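Local coordinates for protein ADP-ribosylating toxin CARDS (PDB 4TLV) that transfers the ADP-ribosyl group from NAD(+) to multiple target proteins and, as the main virulence factor of its bacterium, causes vacuolization of mammalian cells, at residues Leu125-Thr137 against Val217-Phe230. Numbering follows the deposited sequence.
Sequences LRTSFAYQREWFT and VADVSEGTSASLSF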
# COMPACT_ATOMS: atom_id res chain seq x y z
N LEU A 125 7.73 -9.02 0.47
CA LEU A 125 6.39 -8.83 -0.10
C LEU A 125 5.62 -7.75 0.67
O LEU A 125 4.90 -6.94 0.08
CB LEU A 125 5.61 -10.14 -0.04
CG LEU A 125 4.14 -10.12 -0.47
CD1 LEU A 125 4.04 -9.61 -1.91
CD2 LEU A 125 3.57 -11.53 -0.35
N ARG A 126 5.77 -7.76 1.99
CA ARG A 126 5.02 -6.86 2.88
C ARG A 126 5.48 -5.41 2.79
O ARG A 126 4.71 -4.48 3.03
CB ARG A 126 5.23 -7.29 4.33
CG ARG A 126 4.39 -8.48 4.77
CD ARG A 126 4.74 -8.79 6.23
NE ARG A 126 3.67 -9.53 6.88
CZ ARG A 126 3.58 -9.70 8.19
NH1 ARG A 126 4.51 -9.16 8.99
NH2 ARG A 126 2.57 -10.39 8.70
N THR A 127 6.75 -5.23 2.48
CA THR A 127 7.36 -3.92 2.54
C THR A 127 7.74 -3.49 1.12
O THR A 127 6.92 -2.86 0.42
CB THR A 127 8.52 -3.85 3.57
OG1 THR A 127 9.57 -4.77 3.21
CG2 THR A 127 8.00 -4.21 4.96
N SER A 128 8.90 -3.93 0.66
CA SER A 128 9.46 -3.54 -0.65
C SER A 128 8.52 -3.64 -1.86
O SER A 128 8.49 -2.71 -2.69
CB SER A 128 10.74 -4.34 -0.94
OG SER A 128 11.69 -4.10 0.08
N PHE A 129 7.82 -4.76 -2.01
CA PHE A 129 6.96 -4.95 -3.19
C PHE A 129 5.48 -4.65 -2.97
O PHE A 129 4.71 -4.74 -3.91
CB PHE A 129 7.09 -6.39 -3.72
CG PHE A 129 8.49 -6.79 -4.05
CD1 PHE A 129 9.18 -6.15 -5.08
CD2 PHE A 129 9.13 -7.80 -3.35
CE1 PHE A 129 10.48 -6.52 -5.42
CE2 PHE A 129 10.44 -8.17 -3.67
CZ PHE A 129 11.11 -7.53 -4.71
N ALA A 130 5.09 -4.34 -1.75
CA ALA A 130 3.66 -4.25 -1.42
C ALA A 130 2.91 -3.16 -2.19
O ALA A 130 1.74 -3.33 -2.55
CB ALA A 130 3.49 -4.06 0.10
N TYR A 131 3.59 -2.05 -2.45
CA TYR A 131 2.98 -0.90 -3.14
C TYR A 131 2.49 -1.29 -4.53
O TYR A 131 1.67 -0.59 -5.13
CB TYR A 131 3.99 0.25 -3.28
CG TYR A 131 5.01 -0.01 -4.38
CD1 TYR A 131 4.77 0.39 -5.69
CD2 TYR A 131 6.20 -0.68 -4.11
CE1 TYR A 131 5.67 0.13 -6.70
CE2 TYR A 131 7.11 -0.96 -5.12
CZ TYR A 131 6.84 -0.55 -6.41
OH TYR A 131 7.75 -0.81 -7.42
N GLN A 132 3.02 -2.39 -5.07
CA GLN A 132 2.58 -2.88 -6.38
C GLN A 132 1.09 -3.27 -6.41
O GLN A 132 0.49 -3.37 -7.48
CB GLN A 132 3.45 -4.05 -6.86
CG GLN A 132 4.90 -3.64 -7.13
CD GLN A 132 5.78 -4.79 -7.58
OE1 GLN A 132 6.71 -4.48 -8.46
NE2 GLN A 132 5.61 -5.94 -7.14
N ARG A 133 0.51 -3.48 -5.24
CA ARG A 133 -0.90 -3.88 -5.15
C ARG A 133 -1.17 -5.04 -6.10
O ARG A 133 -2.19 -5.04 -6.80
CB ARG A 133 -1.82 -2.69 -5.51
CG ARG A 133 -1.65 -1.47 -4.60
CD ARG A 133 -2.47 -1.57 -3.32
NE ARG A 133 -3.93 -1.56 -3.52
CZ ARG A 133 -4.68 -0.46 -3.63
NH1 ARG A 133 -4.13 0.76 -3.58
NH2 ARG A 133 -6.00 -0.57 -3.78
N GLU A 134 -0.28 -6.02 -6.13
CA GLU A 134 -0.33 -7.06 -7.17
C GLU A 134 -1.46 -8.07 -7.00
O GLU A 134 -1.66 -8.63 -5.93
CB GLU A 134 1.00 -7.84 -7.30
CG GLU A 134 0.88 -8.97 -8.36
CD GLU A 134 2.19 -9.68 -8.66
OE1 GLU A 134 3.19 -9.46 -7.95
OE2 GLU A 134 2.19 -10.48 -9.62
N TRP A 135 -2.21 -8.26 -8.07
CA TRP A 135 -3.09 -9.42 -8.21
C TRP A 135 -2.46 -10.22 -9.34
O TRP A 135 -2.18 -9.66 -10.41
CB TRP A 135 -4.51 -8.97 -8.59
CG TRP A 135 -5.27 -8.38 -7.44
CD1 TRP A 135 -5.15 -7.13 -6.94
CD2 TRP A 135 -6.26 -9.05 -6.65
NE1 TRP A 135 -6.01 -6.96 -5.87
CE2 TRP A 135 -6.71 -8.13 -5.69
CE3 TRP A 135 -6.83 -10.34 -6.68
CZ2 TRP A 135 -7.69 -8.44 -4.75
CZ3 TRP A 135 -7.79 -10.65 -5.74
CH2 TRP A 135 -8.22 -9.70 -4.78
N PHE A 136 -2.16 -11.48 -9.10
CA PHE A 136 -1.58 -12.30 -10.15
C PHE A 136 -2.63 -13.26 -10.67
O PHE A 136 -3.54 -13.65 -9.93
CB PHE A 136 -0.32 -13.04 -9.68
CG PHE A 136 -0.56 -14.06 -8.59
CD1 PHE A 136 -0.58 -13.68 -7.25
CD2 PHE A 136 -0.72 -15.41 -8.90
CE1 PHE A 136 -0.78 -14.62 -6.24
CE2 PHE A 136 -0.92 -16.35 -7.89
CZ PHE A 136 -0.94 -15.95 -6.55
N THR A 137 -2.53 -13.62 -11.95
CA THR A 137 -3.47 -14.59 -12.51
C THR A 137 -2.77 -15.94 -12.54
O THR A 137 -1.55 -16.03 -12.75
CB THR A 137 -3.94 -14.21 -13.91
OG1 THR A 137 -2.82 -14.22 -14.80
CG2 THR A 137 -4.56 -12.81 -13.91
N VAL A 217 15.66 -7.96 -8.43
CA VAL A 217 14.90 -6.76 -8.11
C VAL A 217 15.24 -5.71 -9.14
O VAL A 217 16.42 -5.46 -9.40
CB VAL A 217 15.32 -6.16 -6.74
CG1 VAL A 217 14.44 -4.96 -6.39
CG2 VAL A 217 15.25 -7.20 -5.64
N ALA A 218 14.22 -5.11 -9.73
CA ALA A 218 14.45 -3.95 -10.58
C ALA A 218 14.45 -2.67 -9.73
O ALA A 218 13.53 -2.43 -8.94
CB ALA A 218 13.40 -3.88 -11.67
N ASP A 219 15.50 -1.86 -9.88
CA ASP A 219 15.59 -0.56 -9.21
C ASP A 219 14.83 0.46 -10.07
O ASP A 219 15.26 0.77 -11.18
CB ASP A 219 17.06 -0.16 -9.09
CG ASP A 219 17.26 1.16 -8.39
OD1 ASP A 219 16.30 1.95 -8.29
OD2 ASP A 219 18.40 1.40 -7.92
N VAL A 220 13.71 0.98 -9.56
CA VAL A 220 12.91 1.91 -10.35
C VAL A 220 12.92 3.35 -9.82
O VAL A 220 11.95 4.09 -9.99
CB VAL A 220 11.46 1.39 -10.59
CG1 VAL A 220 11.49 0.16 -11.49
CG2 VAL A 220 10.75 1.10 -9.24
N SER A 221 14.04 3.70 -9.18
CA SER A 221 14.36 5.06 -8.73
C SER A 221 13.85 5.38 -7.34
O SER A 221 12.88 4.79 -6.86
CB SER A 221 13.89 6.14 -9.71
OG SER A 221 14.30 5.84 -11.04
N GLU A 222 14.54 6.31 -6.69
CA GLU A 222 14.20 6.77 -5.35
C GLU A 222 14.06 5.63 -4.35
O GLU A 222 13.23 5.67 -3.45
CB GLU A 222 12.94 7.62 -5.39
CG GLU A 222 13.21 8.96 -6.03
CD GLU A 222 11.98 9.82 -6.12
OE1 GLU A 222 10.98 9.36 -6.74
OE2 GLU A 222 12.01 10.93 -5.57
N GLY A 223 14.92 4.63 -4.51
CA GLY A 223 15.00 3.54 -3.54
C GLY A 223 13.96 2.45 -3.76
O GLY A 223 13.92 1.47 -3.01
N THR A 224 13.13 2.62 -4.77
CA THR A 224 11.97 1.76 -4.98
C THR A 224 12.35 0.46 -5.69
O THR A 224 13.08 0.49 -6.67
CB THR A 224 10.88 2.51 -5.80
OG1 THR A 224 10.55 3.71 -5.10
CG2 THR A 224 9.63 1.67 -5.97
N SER A 225 11.87 -0.67 -5.16
CA SER A 225 12.07 -1.98 -5.77
C SER A 225 10.84 -2.37 -6.58
O SER A 225 9.72 -2.11 -6.15
CB SER A 225 12.27 -3.05 -4.69
OG SER A 225 13.26 -2.67 -3.76
N ALA A 226 11.04 -3.00 -7.74
CA ALA A 226 9.94 -3.55 -8.53
C ALA A 226 10.27 -5.01 -8.84
O ALA A 226 11.44 -5.35 -9.01
CB ALA A 226 9.75 -2.76 -9.84
N SER A 227 9.27 -5.88 -8.89
CA SER A 227 9.57 -7.21 -9.41
C SER A 227 9.74 -7.13 -10.92
O SER A 227 9.20 -6.23 -11.58
CB SER A 227 8.50 -8.24 -9.06
OG SER A 227 7.23 -7.77 -9.44
N LEU A 228 10.48 -8.07 -11.47
CA LEU A 228 10.67 -8.10 -12.91
C LEU A 228 9.37 -8.37 -13.68
O LEU A 228 9.25 -8.00 -14.84
CB LEU A 228 11.77 -9.11 -13.28
CG LEU A 228 13.21 -8.62 -13.06
CD1 LEU A 228 13.51 -8.22 -11.61
CD2 LEU A 228 14.20 -9.69 -13.54
N SER A 229 8.39 -8.99 -13.04
CA SER A 229 7.16 -9.28 -13.72
C SER A 229 6.45 -7.85 -14.06
O SER A 229 5.74 -7.74 -15.04
CB SER A 229 6.20 -10.18 -12.94
OG SER A 229 5.88 -9.60 -11.68
N PHE A 230 6.69 -6.84 -13.22
CA PHE A 230 6.21 -5.49 -13.49
C PHE A 230 7.15 -4.74 -14.45
O PHE A 230 6.71 -4.15 -15.45
CB PHE A 230 6.05 -4.69 -12.18
CG PHE A 230 4.76 -4.96 -11.45
CD1 PHE A 230 4.54 -6.17 -10.81
CD2 PHE A 230 3.76 -4.00 -11.39
CE1 PHE A 230 3.34 -6.44 -10.15
CE2 PHE A 230 2.55 -4.25 -10.72
CZ PHE A 230 2.34 -5.48 -10.11
O HOH W 1 10.00 -0.40 -2.79
O HOH W 2 5.76 -10.06 -8.60
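Tyr131, Gln132 and Phe230 carry a buried polar and stacking contact that docks the connection between helix 115-126 and strand 134-138 of the ADP-ribosyltransferase domain onto the edge strand 225-226 and the start of helix 228-231, in a region inferred to form the NAD(+)-binding pocket. The Tyr131 hydroxyl donates to Ser225 O across 2.7 Å, approaching from above the carbonyl plane, 39° out of it. The ring end also rests against the Thr224 methyl, with Tyr131 OH 3.4 Å from Thr224 CG2.

Two residues beyond Ser225, Ser227 is reached by both ends of the Gln132 amide, whose chain is extended beyond CG. Gln132 OE1 accepts from Ser227 N (2.9 Å, N-H...O angle 156°), while its NE2 makes a weak 3.4 Å bond to Ser227 OG. The strong bond and the weak one together help to hold the rotation of the amide, which is stacked over one face of the Phe230 ring with the planes 18° apart; Gln132 CB adds a CH-pi contact, 4.1 Å from the ring centroid. Glu134 meets the same ring at its edge, the carboxylate turned nearly perpendicular to it. Water 2 donates to Glu134 OE1 and is hydrogen-bonded to Ser227 OG, and water 1 links Ser128 O to Ser225 N. Phe129 completes the interface, its CE1 lying 3.7 Å from Ala226 C at the ring edge.

His38 NE2, on helix 35-40, is hydrogen-bonded to Glu134 OE2, so the two carboxylate oxygens serve different partners. Strand 134-138 is the middle strand between 49-53 and 89-91, whereas 225-226 pairs with 214-219; the contact sets the 3-10 turn 130-132 and the start of strand 134-138 against strand 225-226 and helix 228-231, between two small antiparallel sheets, with Ser51 of strand 49-53 touching both Glu134 and Phe230.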